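Local coordinates for conserved domain protein (PDB 3FBQ) that is of unknown function but is built almost wholly of antiparallel beta sheets, probably of immunoglobulin-like E-set type, at residues 116-121 with 138-143. Sequence-based numbering, arbitrary orientation.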
ATOM      1  N   ASN A 116      -6.336 -19.829  -5.327  1.00 31.02           N
ATOM      2  CA  ASN A 116      -5.974 -18.815  -6.308  1.00 30.68           C
ATOM      3  C   ASN A 116      -5.466 -17.592  -5.611  1.00 29.76           C
ATOM      4  O   ASN A 116      -6.150 -16.981  -4.782  1.00 30.58           O
ATOM      5  CB  ASN A 116      -7.187 -18.457  -7.155  1.00 30.48           C
ATOM      6  CG  ASN A 116      -7.936 -19.709  -7.630  1.00 35.71           C
ATOM      7  OD1 ASN A 116      -7.410 -20.484  -8.456  1.00 39.62           O
ATOM      8  ND2 ASN A 116      -9.181 -19.919  -7.125  1.00 39.04           N
ATOM      9  N   PHE A 117      -4.263 -17.174  -5.906  1.00 29.16           N
ATOM     10  CA  PHE A 117      -3.845 -15.958  -5.194  1.00 29.82           C
ATOM     11  C   PHE A 117      -3.215 -14.930  -6.118  1.00 28.97           C
ATOM     12  O   PHE A 117      -2.875 -15.297  -7.241  1.00 27.90           O
ATOM     13  CB  PHE A 117      -2.921 -16.333  -4.057  1.00 28.74           C
ATOM     14  CG  PHE A 117      -1.682 -16.938  -4.529  1.00 28.77           C
ATOM     15  CD1 PHE A 117      -0.572 -16.152  -4.754  1.00 27.50           C
ATOM     16  CD2 PHE A 117      -1.640 -18.311  -4.851  1.00 31.77           C
ATOM     17  CE1 PHE A 117       0.613 -16.711  -5.219  1.00 28.21           C
ATOM     18  CE2 PHE A 117      -0.440 -18.915  -5.329  1.00 30.42           C
ATOM     19  CZ  PHE A 117       0.695 -18.108  -5.490  1.00 29.90           C
ATOM     20  N   ARG A 118      -3.083 -13.674  -5.669  1.00 28.45           N
ATOM     21  CA  ARG A 118      -2.315 -12.696  -6.458  1.00 30.07           C
ATOM     22  C   ARG A 118      -1.367 -12.037  -5.545  1.00 29.99           C
ATOM     23  O   ARG A 118      -1.743 -11.531  -4.459  1.00 31.66           O
ATOM     24  CB  ARG A 118      -3.152 -11.624  -7.206  1.00 30.23           C
ATOM     25  CG  ARG A 118      -4.526 -12.148  -7.667  1.00 34.89           C
ATOM     26  CD  ARG A 118      -4.993 -11.880  -9.112  1.00 37.96           C
ATOM     27  NE  ARG A 118      -5.299 -10.471  -9.376  1.00 43.01           N
ATOM     28  CZ  ARG A 118      -5.933  -9.973 -10.458  1.00 44.99           C
ATOM     29  NH1 ARG A 118      -6.397 -10.765 -11.438  1.00 46.26           N
ATOM     30  NH2 ARG A 118      -6.109  -8.649 -10.559  1.00 43.69           N
ATOM     31  N   TRP A 119      -0.118 -12.030  -5.970  1.00 29.34           N
ATOM     32  CA  TRP A 119       0.905 -11.254  -5.271  1.00 28.56           C
ATOM     33  C   TRP A 119       1.169  -9.959  -6.032  1.00 28.14           C
ATOM     34  O   TRP A 119       1.750  -9.964  -7.108  1.00 27.01           O
ATOM     35  CB  TRP A 119       2.184 -12.088  -5.100  1.00 28.40           C
ATOM     36  CG  TRP A 119       3.073 -11.536  -4.066  1.00 27.25           C
ATOM     37  CD1 TRP A 119       2.699 -10.781  -2.989  1.00 29.07           C
ATOM     38  CD2 TRP A 119       4.490 -11.672  -3.988  1.00 28.27           C
ATOM     39  NE1 TRP A 119       3.799 -10.440  -2.238  1.00 28.35           N
ATOM     40  CE2 TRP A 119       4.914 -10.956  -2.830  1.00 27.80           C
ATOM     41  CE3 TRP A 119       5.456 -12.325  -4.782  1.00 27.41           C
ATOM     42  CZ2 TRP A 119       6.246 -10.889  -2.439  1.00 27.20           C
ATOM     43  CZ3 TRP A 119       6.779 -12.288  -4.386  1.00 26.37           C
ATOM     44  CH2 TRP A 119       7.171 -11.563  -3.228  1.00 29.35           C
ATOM     45  N   ASN A 120       0.708  -8.851  -5.490  1.00 28.64           N
ATOM     46  CA  ASN A 120       0.731  -7.589  -6.244  1.00 30.34           C
ATOM     47  C   ASN A 120       1.634  -6.587  -5.521  1.00 29.82           C
ATOM     48  O   ASN A 120       1.231  -6.051  -4.464  1.00 28.29           O
ATOM     49  CB  ASN A 120      -0.695  -6.970  -6.449  1.00 31.18           C
ATOM     50  CG  ASN A 120      -1.653  -7.880  -7.259  1.00 35.29           C
ATOM     51  OD1 ASN A 120      -1.259  -8.542  -8.238  1.00 43.31           O
ATOM     52  ND2 ASN A 120      -2.911  -7.916  -6.843  1.00 37.94           N
ATOM     53  N   ILE A 121       2.842  -6.344  -6.064  1.00 28.90           N
ATOM     54  CA  ILE A 121       3.765  -5.469  -5.357  1.00 28.59           C
ATOM     55  C   ILE A 121       3.745  -4.130  -5.963  1.00 28.18           C
ATOM     56  O   ILE A 121       3.837  -4.013  -7.171  1.00 27.69           O
ATOM     57  CB  ILE A 121       5.162  -5.987  -5.352  1.00 29.14           C
ATOM     58  CG1 ILE A 121       5.169  -7.251  -4.508  1.00 26.60           C
ATOM     59  CG2 ILE A 121       6.186  -4.867  -4.775  1.00 30.84           C
ATOM     60  CD1 ILE A 121       6.331  -8.168  -4.866  1.00 26.27           C
ATOM     61  N   ASN A 138       3.867  -8.287 -10.394  1.00 29.85           N
ATOM     62  CA  ASN A 138       2.633  -9.013 -10.123  1.00 30.41           C
ATOM     63  C   ASN A 138       2.775 -10.473 -10.447  1.00 30.57           C
ATOM     64  O   ASN A 138       3.371 -10.814 -11.468  1.00 32.85           O
ATOM     65  CB  ASN A 138       1.500  -8.440 -10.960  1.00 30.12           C
ATOM     66  CG  ASN A 138       1.310  -6.955 -10.723  1.00 35.04           C
ATOM     67  OD1 ASN A 138       0.879  -6.245 -11.617  1.00 39.80           O
ATOM     68  ND2 ASN A 138       1.707  -6.453  -9.535  1.00 38.17           N
ATOM     69  N   PHE A 139       2.240 -11.348  -9.598  1.00 29.57           N
ATOM     70  CA  PHE A 139       2.072 -12.738  -9.968  1.00 27.69           C
ATOM     71  C   PHE A 139       0.649 -13.087  -9.643  1.00 28.01           C
ATOM     72  O   PHE A 139       0.146 -12.770  -8.557  1.00 27.66           O
ATOM     73  CB  PHE A 139       3.036 -13.680  -9.225  1.00 27.83           C
ATOM     74  CG  PHE A 139       4.486 -13.207  -9.179  1.00 26.26           C
ATOM     75  CD1 PHE A 139       5.468 -13.897  -9.845  1.00 25.22           C
ATOM     76  CD2 PHE A 139       4.859 -12.077  -8.442  1.00 26.06           C
ATOM     77  CE1 PHE A 139       6.823 -13.462  -9.799  1.00 26.37           C
ATOM     78  CE2 PHE A 139       6.182 -11.620  -8.410  1.00 25.91           C
ATOM     79  CZ  PHE A 139       7.175 -12.316  -9.068  1.00 24.87           C
ATOM     80  N   ALA A 140      -0.001 -13.741 -10.614  1.00 28.58           N
ATOM     81  CA  ALA A 140      -1.369 -14.269 -10.486  1.00 27.85           C
ATOM     82  C   ALA A 140      -1.312 -15.775 -10.724  1.00 28.00           C
ATOM     83  O   ALA A 140      -1.094 -16.208 -11.838  1.00 28.60           O
ATOM     84  CB  ALA A 140      -2.256 -13.629 -11.529  1.00 25.77           C
ATOM     85  N   LEU A 141      -1.527 -16.599  -9.719  1.00 28.23           N
ATOM     86  CA  LEU A 141      -1.441 -18.031 -10.001  1.00 29.25           C
ATOM     87  C   LEU A 141      -2.275 -18.889  -9.037  1.00 29.66           C
ATOM     88  O   LEU A 141      -2.646 -18.445  -7.962  1.00 30.64           O
ATOM     89  CB  LEU A 141       0.047 -18.454 -10.107  1.00 29.44           C
ATOM     90  CG  LEU A 141       0.955 -17.910  -9.007  1.00 28.99           C
ATOM     91  CD1 LEU A 141       1.264 -19.063  -8.174  1.00 29.55           C
ATOM     92  CD2 LEU A 141       2.262 -17.343  -9.521  1.00 29.96           C
ATOM     93  N   THR A 142      -2.641 -20.105  -9.394  1.00 29.91           N
ATOM     94  CA  THR A 142      -3.418 -20.856  -8.392  1.00 29.21           C
ATOM     95  C   THR A 142      -2.600 -22.116  -7.983  1.00 29.37           C
ATOM     96  O   THR A 142      -1.953 -22.735  -8.829  1.00 28.01           O
ATOM     97  CB  THR A 142      -4.788 -21.193  -8.933  1.00 28.95           C
ATOM     98  OG1 THR A 142      -4.666 -22.297  -9.793  1.00 28.11           O
ATOM     99  CG2 THR A 142      -5.315 -20.065  -9.853  1.00 31.06           C
ATOM    100  N   VAL A 143      -2.606 -22.481  -6.700  1.00 29.23           N
ATOM    101  CA  VAL A 143      -1.878 -23.678  -6.257  1.00 29.47           C
ATOM    102  C   VAL A 143      -2.810 -24.799  -5.723  1.00 29.76           C
ATOM    103  O   VAL A 143      -3.731 -24.520  -4.983  1.00 29.70           O
ATOM    104  CB  VAL A 143      -0.819 -23.331  -5.164  1.00 28.61           C
ATOM    105  CG1 VAL A 143      -1.512 -22.927  -3.894  1.00 29.95           C
ATOM    106  CG2 VAL A 143       0.083 -24.499  -4.884  1.00 26.53           C
TER
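The antiparallel beta hairpin of strands 114-126 and 131-144 is pinned here by two hydrogen-bonded pairs, Phe-117 with Leu-141 and Trp-119 with Phe-139. Their strand directions differ by 175° and the local axes approach to 4.7 Å. In the first pair Phe-117 N donates to Leu-141 O at 2.9 Å, nearly straight, and Leu-141 N returns a bond to Phe-117 O at 3.1 Å. Trp-119 N to Phe-139 O (2.7 Å) and Phe-139 N to Trp-119 O (2.9 Å) form the second reciprocal pair of hydrogen bonds.

Alternation along the strands sorts the side chains: Phe-117, Trp-119, Phe-139 and Leu-141 share one face, Arg-118, Ala-140 and the asparagines Asn-120 and Asn-138 the other. The apolar face packs on strands 29-37, 40-49 and 53-62 of the five-stranded sheet, with Phe-117 against Leu-54 and Ile-56, and Trp-119 against Val-42 and Ile-44, an arrangement consistent with a beta sandwich, the three-stranded sheet packing on the five-stranded one. Strand 71-78 completes the hairpin's own sheet on the far side of 114-126.

Within this face Trp-119 and Phe-139 run side by side. Their planes differ by 27°, but the tryptophan six-membered ring and the phenylalanine ring are slid apart, so overlap is slight and contact is carried by Trp-119 CE3 and Phe-139 CD2, 3.7 Å apart. Phe-117 CG sits between its backbone N and carbonyl carbon (chi1 64°), which turns the ring toward Leu-141, whose O lies over one of its faces. On the polar face the amide planes of Asn-120 and Asn-138 are nearly perpendicular, while Asn-138 OD1 hydrogen-bonds Ser-84 OG of the second subunit.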